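PDB 6KMO: Alpha/beta hydrolase from Enterobacter asburiae, which probably hydrolyses carboxylic ester bonds, as an esterase or lipase with the alpha/beta hydrolase fold. Local coordinates for residues A[61-66]-A[309-314]; A[67-72]-A[121-126]; A[100-105]-A[131-136]. The protein carries 2 engineered substitutions. One frame throughout, in Å; residues are numbered along the deposited sequence.

Interaction 1: A[61-66]-A[309-314]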
loop_
_atom_site.group_PDB
_atom_site.type_symbol
_atom_site.label_atom_id
_atom_site.label_comp_id
_atom_site.label_asym_id
_atom_site.label_seq_id
_atom_site.Cartn_x
_atom_site.Cartn_y
_atom_site.Cartn_z
ATOM N N GLY A 61 -4.511 -6.971 -27.779
ATOM C CA GLY A 61 -3.221 -7.575 -28.102
ATOM C C GLY A 61 -2.191 -7.445 -26.995
ATOM O O GLY A 61 -1.386 -8.351 -26.777
ATOM N N ALA A 62 -2.191 -6.314 -26.288
ATOM C CA ALA A 62 -1.270 -6.152 -25.180
ATOM C C ALA A 62 -1.497 -7.217 -24.123
ATOM O O ALA A 62 -0.541 -7.656 -23.467
ATOM C CB ALA A 62 -1.451 -4.771 -24.555
ATOM N N GLN A 63 -2.741 -7.651 -23.949
ATOM C CA GLN A 63 -3.113 -8.552 -22.871
ATOM C C GLN A 63 -3.133 -10.012 -23.299
ATOM O O GLN A 63 -3.074 -10.903 -22.443
ATOM C CB GLN A 63 -4.507 -8.167 -22.342
ATOM C CG GLN A 63 -4.575 -6.776 -21.736
ATOM C CD GLN A 63 -3.663 -6.631 -20.562
ATOM O OE1 GLN A 63 -2.462 -6.415 -20.697
ATOM N NE2 GLN A 63 -4.224 -6.796 -19.380
ATOM N N GLN A 64 -3.184 -10.275 -24.599
ATOM C CA GLN A 64 -3.351 -11.630 -25.092
ATOM C C GLN A 64 -2.141 -12.494 -24.764
ATOM O O GLN A 64 -1.002 -12.034 -24.730
ATOM C CB GLN A 64 -3.556 -11.571 -26.609
ATOM C CG GLN A 64 -3.886 -12.912 -27.268
ATOM C CD GLN A 64 -2.662 -13.743 -27.596
ATOM O OE1 GLN A 64 -1.539 -13.238 -27.736
ATOM N NE2 GLN A 64 -2.881 -15.055 -27.694
ATOM N N GLY A 65 -2.420 -13.762 -24.502
ATOM C CA GLY A 65 -1.354 -14.747 -24.398
ATOM C C GLY A 65 -0.665 -14.799 -23.064
ATOM O O GLY A 65 0.414 -15.385 -22.952
ATOM N N ALA A 66 -1.250 -14.200 -22.038
ATOM C CA ALA A 66 -0.634 -14.145 -20.727
ATOM C C ALA A 66 -0.916 -15.431 -19.960
ATOM O O ALA A 66 -1.965 -16.054 -20.112
ATOM C CB ALA A 66 -1.205 -12.960 -19.947
ATOM N N TYR A 309 -0.918 -0.245 -13.784
ATOM C CA TYR A 309 0.186 -1.139 -13.455
ATOM C C TYR A 309 -0.323 -2.537 -13.145
ATOM O O TYR A 309 0.271 -3.532 -13.572
ATOM C CB TYR A 309 1.042 -0.592 -12.303
ATOM C CG TYR A 309 0.333 -0.307 -10.985
ATOM C CD1 TYR A 309 -0.192 0.943 -10.736
ATOM C CD2 TYR A 309 0.231 -1.266 -9.994
ATOM C CE1 TYR A 309 -0.833 1.231 -9.537
ATOM C CE2 TYR A 309 -0.419 -0.993 -8.777
ATOM C CZ TYR A 309 -0.938 0.272 -8.564
ATOM O OH TYR A 309 -1.614 0.605 -7.402
ATOM N N GLY A 310 -1.443 -2.644 -12.424
ATOM C CA GLY A 310 -1.954 -3.956 -12.063
ATOM C C GLY A 310 -2.770 -4.647 -13.133
ATOM O O GLY A 310 -3.112 -5.823 -12.970
ATOM N N LEU A 311 -3.130 -3.939 -14.199
ATOM C CA LEU A 311 -3.845 -4.543 -15.315
ATOM C C LEU A 311 -2.903 -5.117 -16.363
ATOM O O LEU A 311 -3.093 -6.246 -16.810
ATOM C CB LEU A 311 -4.734 -3.493 -16.003
ATOM C CG LEU A 311 -5.368 -3.925 -17.327
ATOM C CD1 LEU A 311 -6.375 -5.038 -17.078
ATOM C CD2 LEU A 311 -6.027 -2.762 -18.046
ATOM N N LEU A 312 -1.918 -4.336 -16.784
ATOM C CA LEU A 312 -1.157 -4.656 -17.990
ATOM C C LEU A 312 -0.383 -5.948 -17.809
ATOM O O LEU A 312 0.494 -6.058 -16.949
ATOM C CB LEU A 312 -0.220 -3.492 -18.325
ATOM C CG LEU A 312 -0.950 -2.211 -18.720
ATOM C CD1 LEU A 312 -0.025 -0.988 -18.725
ATOM C CD2 LEU A 312 -1.665 -2.339 -20.070
ATOM N N ASN A 313 -0.695 -6.947 -18.631
ATOM C CA ASN A 313 -0.071 -8.243 -18.427
ATOM C C ASN A 313 1.439 -8.231 -18.612
ATOM O O ASN A 313 2.101 -8.998 -17.900
ATOM C CB ASN A 313 -0.782 -9.297 -19.277
ATOM C CG ASN A 313 -2.169 -9.593 -18.767
ATOM O OD1 ASN A 313 -2.486 -9.321 -17.610
ATOM N ND2 ASN A 313 -3.016 -10.121 -19.619
ATOM N N PRO A 314 2.034 -7.401 -19.473
ATOM C CA PRO A 314 3.509 -7.346 -19.508
ATOM C C PRO A 314 4.135 -6.898 -18.198
ATOM O O PRO A 314 5.344 -7.102 -18.010
ATOM C CB PRO A 314 3.801 -6.375 -20.654
ATOM C CG PRO A 314 2.602 -6.553 -21.565
ATOM C CD PRO A 314 1.429 -6.695 -20.612
#
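The amide end of Gln-63, in the last turn of helix 52-63, is used as donor and acceptor at once by the backbone of 309-314. Its OE1 receives the backbone N-H of Asn-313 at 2.8 Å in an almost straight bond (175° at the hydrogen), the donor tilted only slightly from the carbonyl plane. On the other branch, NE2 gives a hydrogen to Leu-311 O at 2.9 Å. That oxygen lies in the plane of the glutamine amide, yet NE2 stands well above the plane of the Leu-311 carbonyl, away from its lone pairs. NE2 has a second acceptor in Thr-117 O, and this pattern of bonds fixes which way round the amide sits. The side chain gets there by folding: CG lies beside the backbone N (chi1 -63°), and a further bend at chi2 swings the amide toward Asn-313.

Asn-313 answers in the reverse direction. Its ND2 donates to Gln-63 O at 2.9 Å, on a lone pair and in both the carbonyl and the amide planes. The two side-chain amides are stacked with planes 20° apart, Gln-63 NE2 lying 3.5 Å from Asn-313 CG. Against the opposite face of the asparagine amide rests the methyl of Ala-66, 3.4 Å from ND2, delivered there by the type II turn from Gln-63 to Ala-66. Asn-313 OD1 is taken by Arg-120 NH1.

Leu-311 CD1 flanks Gln-63 NE2 at 3.6 Å. The contact thus ties the end of helix 52-63 to the loop between strand 305-306 and helix 319-335. Thr-117 and Arg-120 of helix 115-129 join it, Leu-312 and Pro-314 lean on Phe-35 of helix 30-41, and Tyr-309 packs on helix 319-335.

Interaction 2: A[67-72]-A[121-126]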
loop_
_atom_site.group_PDB
_atom_site.type_symbol
_atom_site.label_atom_id
_atom_site.label_comp_id
_atom_site.label_asym_id
_atom_site.label_seq_id
_atom_site.Cartn_x
_atom_site.Cartn_y
_atom_site.Cartn_z
ATOM N N LYS A 67 0.048 -15.815 -19.123
ATOM C CA LYS A 67 -0.163 -16.914 -18.193
ATOM C C LYS A 67 -1.200 -16.505 -17.155
ATOM O O LYS A 67 -1.085 -15.441 -16.537
ATOM C CB LYS A 67 1.165 -17.242 -17.505
ATOM C CG LYS A 67 1.069 -18.293 -16.400
ATOM C CD LYS A 67 2.242 -18.182 -15.411
ATOM C CE LYS A 67 2.627 -19.535 -14.806
ATOM N NZ LYS A 67 4.063 -19.603 -14.388
ATOM N N LEU A 68 -2.219 -17.343 -16.975
ATOM C CA LEU A 68 -3.265 -17.068 -15.996
ATOM C C LEU A 68 -3.059 -17.933 -14.771
ATOM O O LEU A 68 -2.843 -19.150 -14.903
ATOM C CB LEU A 68 -4.628 -17.363 -16.593
ATOM C CG LEU A 68 -5.029 -16.499 -17.792
ATOM C CD1 LEU A 68 -6.414 -16.833 -18.251
ATOM C CD2 LEU A 68 -4.930 -15.008 -17.447
ATOM N N PRO A 69 -3.116 -17.366 -13.570
ATOM C CA PRO A 69 -3.024 -18.199 -12.376
ATOM C C PRO A 69 -4.288 -19.007 -12.199
ATOM O O PRO A 69 -5.371 -18.615 -12.670
ATOM C CB PRO A 69 -2.846 -17.168 -11.245
ATOM C CG PRO A 69 -3.587 -15.984 -11.739
ATOM C CD PRO A 69 -3.371 -15.949 -13.244
ATOM N N PRO A 70 -4.212 -20.158 -11.531
ATOM C CA PRO A 70 -5.385 -21.030 -11.433
ATOM C C PRO A 70 -6.583 -20.358 -10.768
ATOM O O PRO A 70 -6.459 -19.706 -9.728
ATOM C CB PRO A 70 -4.871 -22.208 -10.595
ATOM C CG PRO A 70 -3.401 -22.224 -10.856
ATOM C CD PRO A 70 -3.001 -20.791 -10.988
ATOM N N ALA A 71 -7.753 -20.569 -11.367
ATOM C CA ALA A 71 -9.031 -20.083 -10.864
ATOM C C ALA A 71 -10.129 -20.783 -11.649
ATOM O O ALA A 71 -9.875 -21.365 -12.710
ATOM C CB ALA A 71 -9.162 -18.565 -11.040
ATOM N N GLN A 72 -11.346 -20.709 -11.131
ATOM C CA GLN A 72 -12.529 -21.230 -11.804
ATOM C C GLN A 72 -13.311 -20.076 -12.418
ATOM O O GLN A 72 -13.570 -19.073 -11.740
ATOM C CB GLN A 72 -13.464 -21.897 -10.797
ATOM C CG GLN A 72 -12.927 -23.044 -9.994
ATOM C CD GLN A 72 -13.922 -23.487 -8.930
ATOM O OE1 GLN A 72 -15.096 -23.108 -8.961
ATOM N NE2 GLN A 72 -13.457 -24.293 -7.987
ATOM N N LEU A 121 -5.823 -9.929 -13.981
ATOM C CA LEU A 121 -6.032 -9.063 -12.827
ATOM C C LEU A 121 -7.157 -9.583 -11.947
ATOM O O LEU A 121 -7.023 -9.636 -10.722
ATOM C CB LEU A 121 -6.344 -7.645 -13.312
ATOM C CG LEU A 121 -6.869 -6.641 -12.285
ATOM C CD1 LEU A 121 -5.903 -6.457 -11.110
ATOM C CD2 LEU A 121 -7.144 -5.292 -12.961
ATOM N N ILE A 122 -8.290 -9.947 -12.552
ATOM C CA ILE A 122 -9.415 -10.438 -11.765
ATOM C C ILE A 122 -9.020 -11.696 -11.009
ATOM O O ILE A 122 -9.311 -11.838 -9.819
ATOM C CB ILE A 122 -10.644 -10.671 -12.658
ATOM C CG1 ILE A 122 -11.134 -9.349 -13.238
ATOM C CG2 ILE A 122 -11.742 -11.344 -11.860
ATOM C CD1 ILE A 122 -12.048 -9.517 -14.420
ATOM N N ARG A 123 -8.371 -12.633 -11.694
ATOM C CA ARG A 123 -7.947 -13.857 -11.024
ATOM C C ARG A 123 -6.990 -13.558 -9.877
ATOM O O ARG A 123 -7.073 -14.187 -8.812
ATOM C CB ARG A 123 -7.299 -14.819 -12.027
ATOM C CG ARG A 123 -8.276 -15.478 -12.996
ATOM C CD ARG A 123 -7.514 -16.352 -13.966
ATOM N NE ARG A 123 -8.366 -17.075 -14.899
ATOM C CZ ARG A 123 -8.251 -18.373 -15.187
ATOM N NH1 ARG A 123 -7.358 -19.135 -14.575
ATOM N NH2 ARG A 123 -9.070 -18.902 -16.084
ATOM N N ASP A 124 -6.068 -12.611 -10.064
ATOM C CA ASP A 124 -5.149 -12.264 -8.984
ATOM C C ASP A 124 -5.912 -11.760 -7.760
ATOM O O ASP A 124 -5.570 -12.095 -6.619
ATOM C CB ASP A 124 -4.165 -11.181 -9.440
ATOM C CG ASP A 124 -3.071 -11.685 -10.340
ATOM O OD1 ASP A 124 -2.854 -12.916 -10.458
ATOM O OD2 ASP A 124 -2.398 -10.823 -10.954
ATOM N N LEU A 125 -6.935 -10.934 -7.972
ATOM C CA LEU A 125 -7.691 -10.386 -6.849
ATOM C C LEU A 125 -8.536 -11.455 -6.166
ATOM O O LEU A 125 -8.684 -11.446 -4.941
ATOM C CB LEU A 125 -8.577 -9.238 -7.340
ATOM C CG LEU A 125 -7.845 -7.955 -7.783
ATOM C CD1 LEU A 125 -8.779 -7.099 -8.620
ATOM C CD2 LEU A 125 -7.292 -7.193 -6.589
ATOM N N VAL A 126 -9.113 -12.363 -6.948
ATOM C CA VAL A 126 -9.855 -13.490 -6.390
ATOM C C VAL A 126 -8.940 -14.355 -5.539
ATOM O O VAL A 126 -9.281 -14.725 -4.414
ATOM C CB VAL A 126 -10.492 -14.282 -7.542
ATOM C CG1 VAL A 126 -10.990 -15.653 -7.048
ATOM C CG2 VAL A 126 -11.622 -13.484 -8.159
HETATM O O HOH W 1 -7.227 -22.161 -14.319
HETATM O O HOH W 2 -9.891 -22.128 -15.380
#
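Arg-123, on the crossover helix 115-129 of a beta-alpha-beta unit, reaches out to Leu-68, Pro-69 and Ala-71, where the chain runs into the outermost strand 71-80 of the sheet. CG sits beside the backbone N (chi1 -72°), and from there the chain is extended as far as NE, carrying the guanidinium in between Leu-68 and Ala-71. NH1 donates to Pro-69 O at 2.8 Å with 159° at the hydrogen. The oxygen lies within the guanidinium plane, although NH1 is tilted 32° from the plane of the carbonyl.

Carbon closes on both faces of the flat group. Leu-68 lies over one, its CB 3.8 Å from NH1 and its CD1 offset toward the rim, while the Ala-71 methyl lies over the other and also meets Arg-123 CG at 3.8 Å. A water bridges NH1, at 3.0 Å, to Ala-71 O, and a second water on that oxygen has a weak bond from NH2. On the next residue of the helix, Asp-124 OD1 touches Pro-69 CG at 3.4 Å, the other carboxylate oxygen being paired with Arg-120.

Glu-119 forms a salt bridge with NH2, so the rotation of the guanidinium is fixed by a carboxylate and a backbone carbonyl together. At this surface site Glu-119 probably offsets the cation's charge, while its weakly hydrated flat faces serve as packing surface for Leu-68 and Ala-71.

Interaction 3: A[100-105]-A[131-136]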
loop_
_atom_site.group_PDB
_atom_site.type_symbol
_atom_site.label_atom_id
_atom_site.label_comp_id
_atom_site.label_asym_id
_atom_site.label_seq_id
_atom_site.Cartn_x
_atom_site.Cartn_y
_atom_site.Cartn_z
ATOM N N PRO A 100 -18.269 -14.979 -0.028
ATOM C CA PRO A 100 -18.572 -13.568 -0.267
ATOM C C PRO A 100 -18.082 -13.200 -1.654
ATOM O O PRO A 100 -17.367 -13.953 -2.313
ATOM C CB PRO A 100 -17.770 -12.852 0.818
ATOM C CG PRO A 100 -16.570 -13.703 0.976
ATOM C CD PRO A 100 -17.022 -15.142 0.743
ATOM N N ALA A 101 -18.475 -12.012 -2.104
ATOM C CA ALA A 101 -18.174 -11.624 -3.472
ATOM C C ALA A 101 -17.832 -10.147 -3.569
ATOM O O ALA A 101 -18.153 -9.330 -2.686
ATOM C CB ALA A 101 -19.348 -11.935 -4.412
ATOM N N PHE A 102 -17.200 -9.807 -4.691
ATOM C CA PHE A 102 -17.072 -8.425 -5.115
ATOM C C PHE A 102 -17.501 -8.303 -6.570
ATOM O O PHE A 102 -17.151 -9.144 -7.406
ATOM C CB PHE A 102 -15.665 -7.829 -4.911
ATOM C CG PHE A 102 -14.549 -8.578 -5.568
ATOM C CD1 PHE A 102 -14.041 -8.185 -6.792
ATOM C CD2 PHE A 102 -13.940 -9.636 -4.919
ATOM C CE1 PHE A 102 -12.978 -8.849 -7.364
ATOM C CE2 PHE A 102 -12.870 -10.302 -5.488
ATOM C CZ PHE A 102 -12.398 -9.920 -6.719
ATOM N N MET A 103 -18.248 -7.256 -6.876
ATOM C CA MET A 103 -18.469 -6.879 -8.265
ATOM C C MET A 103 -17.145 -6.380 -8.824
ATOM O O MET A 103 -16.334 -5.785 -8.101
ATOM C CB MET A 103 -19.524 -5.779 -8.360
ATOM C CG MET A 103 -20.812 -6.073 -7.584
ATOM S SD MET A 103 -21.717 -7.661 -7.998
ATOM C CE MET A 103 -22.033 -7.337 -9.770
ATOM N N PHE A 104 -16.914 -6.646 -10.109
ATOM C CA PHE A 104 -15.704 -6.192 -10.776
ATOM C C PHE A 104 -16.066 -5.373 -12.004
ATOM O O PHE A 104 -16.687 -5.894 -12.942
ATOM C CB PHE A 104 -14.731 -7.310 -11.154
ATOM C CG PHE A 104 -13.439 -6.750 -11.674
ATOM C CD1 PHE A 104 -12.428 -6.383 -10.808
ATOM C CD2 PHE A 104 -13.297 -6.458 -13.021
ATOM C CE1 PHE A 104 -11.278 -5.782 -11.275
ATOM C CE2 PHE A 104 -12.169 -5.850 -13.494
ATOM C CZ PHE A 104 -11.145 -5.511 -12.621
ATOM N N PHE A 105 -15.662 -4.096 -11.996
ATOM C CA PHE A 105 -15.925 -3.132 -13.053
ATOM C C PHE A 105 -14.607 -2.863 -13.767
ATOM O O PHE A 105 -13.681 -2.293 -13.186
ATOM C CB PHE A 105 -16.534 -1.867 -12.446
ATOM C CG PHE A 105 -17.752 -2.128 -11.600
ATOM C CD1 PHE A 105 -18.749 -2.993 -12.028
ATOM C CD2 PHE A 105 -17.907 -1.499 -10.390
ATOM C CE1 PHE A 105 -19.867 -3.233 -11.245
ATOM C CE2 PHE A 105 -19.026 -1.732 -9.609
ATOM C CZ PHE A 105 -20.010 -2.619 -10.044
ATOM N N ALA A 131 -12.401 -14.362 -2.336
ATOM C CA ALA A 131 -13.779 -14.020 -2.636
ATOM C C ALA A 131 -14.059 -14.240 -4.116
ATOM O O ALA A 131 -13.154 -14.230 -4.951
ATOM C CB ALA A 131 -14.060 -12.564 -2.269
ATOM N N ALA A 132 -15.331 -14.433 -4.445
ATOM C CA ALA A 132 -15.734 -14.514 -5.836
ATOM C C ALA A 132 -15.810 -13.130 -6.463
ATOM O O ALA A 132 -16.273 -12.176 -5.832
ATOM C CB ALA A 132 -17.109 -15.173 -5.959
ATOM N N ALA A 133 -15.353 -13.024 -7.703
ATOM C CA ALA A 133 -15.529 -11.818 -8.502
ATOM C C ALA A 133 -16.703 -11.988 -9.448
ATOM O O ALA A 133 -16.855 -13.038 -10.082
ATOM C CB ALA A 133 -14.278 -11.523 -9.332
ATOM N N VAL A 134 -17.508 -10.950 -9.579
ATOM C CA VAL A 134 -18.612 -10.919 -10.532
ATOM C C VAL A 134 -18.340 -9.777 -11.507
ATOM O O VAL A 134 -18.679 -8.612 -11.248
ATOM C CB VAL A 134 -19.978 -10.776 -9.858
ATOM C CG1 VAL A 134 -21.095 -10.847 -10.895
ATOM C CG2 VAL A 134 -20.143 -11.840 -8.773
ATOM N N TYR A 135 -17.704 -10.108 -12.624
ATOM C CA TYR A 135 -17.457 -9.159 -13.702
ATOM C C TYR A 135 -18.765 -8.840 -14.404
ATOM O O TYR A 135 -19.535 -9.748 -14.719
ATOM C CB TYR A 135 -16.444 -9.780 -14.697
ATOM C CG TYR A 135 -16.402 -9.099 -16.042
ATOM C CD1 TYR A 135 -15.444 -8.149 -16.328
ATOM C CD2 TYR A 135 -17.338 -9.389 -17.021
ATOM C CE1 TYR A 135 -15.418 -7.487 -17.544
ATOM C CE2 TYR A 135 -17.332 -8.721 -18.231
ATOM C CZ TYR A 135 -16.372 -7.776 -18.484
ATOM O OH TYR A 135 -16.377 -7.091 -19.670
ATOM N N VAL A 136 -19.022 -7.560 -14.675
ATOM C CA VAL A 136 -20.229 -7.102 -15.368
ATOM C C VAL A 136 -19.855 -6.656 -16.783
ATOM O O VAL A 136 -19.026 -5.760 -16.968
ATOM C CB VAL A 136 -20.898 -5.944 -14.606
ATOM C CG1 VAL A 136 -22.154 -5.459 -15.344
ATOM C CG2 VAL A 136 -21.251 -6.369 -13.203
HETATM O O HOH W 3 -16.756 -4.980 -15.627
#
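Phe-104 O is gripped by a water that donates to it at 2.8 Å and, weakly, by the backbone N-H of Val-136. The same water donates to Val-136 O, so it bridges the two strands where their direct pairing slackens. Earlier along the pair the bonding is regular and parallel: Ala-132 N to Pro-100 O, Phe-102 N to Ala-132 O at 2.8 Å, Val-134 N to Phe-102 O, and Phe-104 N to Val-134 O at 2.9 Å. In the last of these the donor stands above the carbonyl plane rather than on a lone pair. Ala-131 O is buried here without a hydrogen-bond partner in the model.

Side chains alternate between the faces of the sheet. Phe-102 takes the crowded position between its own N and carbonyl carbon (chi1 56°), which turns the ring back over the neighbouring strand. Ala-133 CA then lies over the ring centre, 4.0 Å above its plane, and Ala-131 CB meets the ring edge 4.0 Å from CD2. Farther along this face Phe-104 and Tyr-135 follow, the tyrosine carbon CD1 lying at the edge of the phenylalanine ring; Tyr-135 OH bonds to Asp-137.

On the other face Met-103 runs alongside Val-134. Bends at chi2 and chi3 curl its methyl back, placing CE 3.8 Å from Val-134 CG1 and 3.7 Å from Val-136 CG2.

Helix 115-129 packs on the Phe-102 face and helix 148-163 on the Met-103 face. This is the beta-alpha-beta crossover of an alpha/beta hydrolase core, with Phe-105 touching the probable nucleophile elbow after strand 174-179.

Overall arrangement
Helix 115-129 links all three contacts: it supplies one side of interaction 2, spans the two strands of interaction 3 as their crossover, and lends Thr-117 and Arg-120 to interaction 1. Centres of interactions 1 and 2 lie about 13 Å apart, and Leu-121 packs on Gly-310 and Leu-311. The centres of interactions 2 and 3 are about 12 Å apart, joined by Ile-122 and Val-126 on Ala-133. Those of 1 and 3 are about 20 Å apart, with nearest atoms about 7 Å apart. Along the chain interaction 1 encloses the other two, whose segments alternate. The end of helix 52-63 and the link into edge strand 71-80 are thereby fastened to the late loop and the crossover helix.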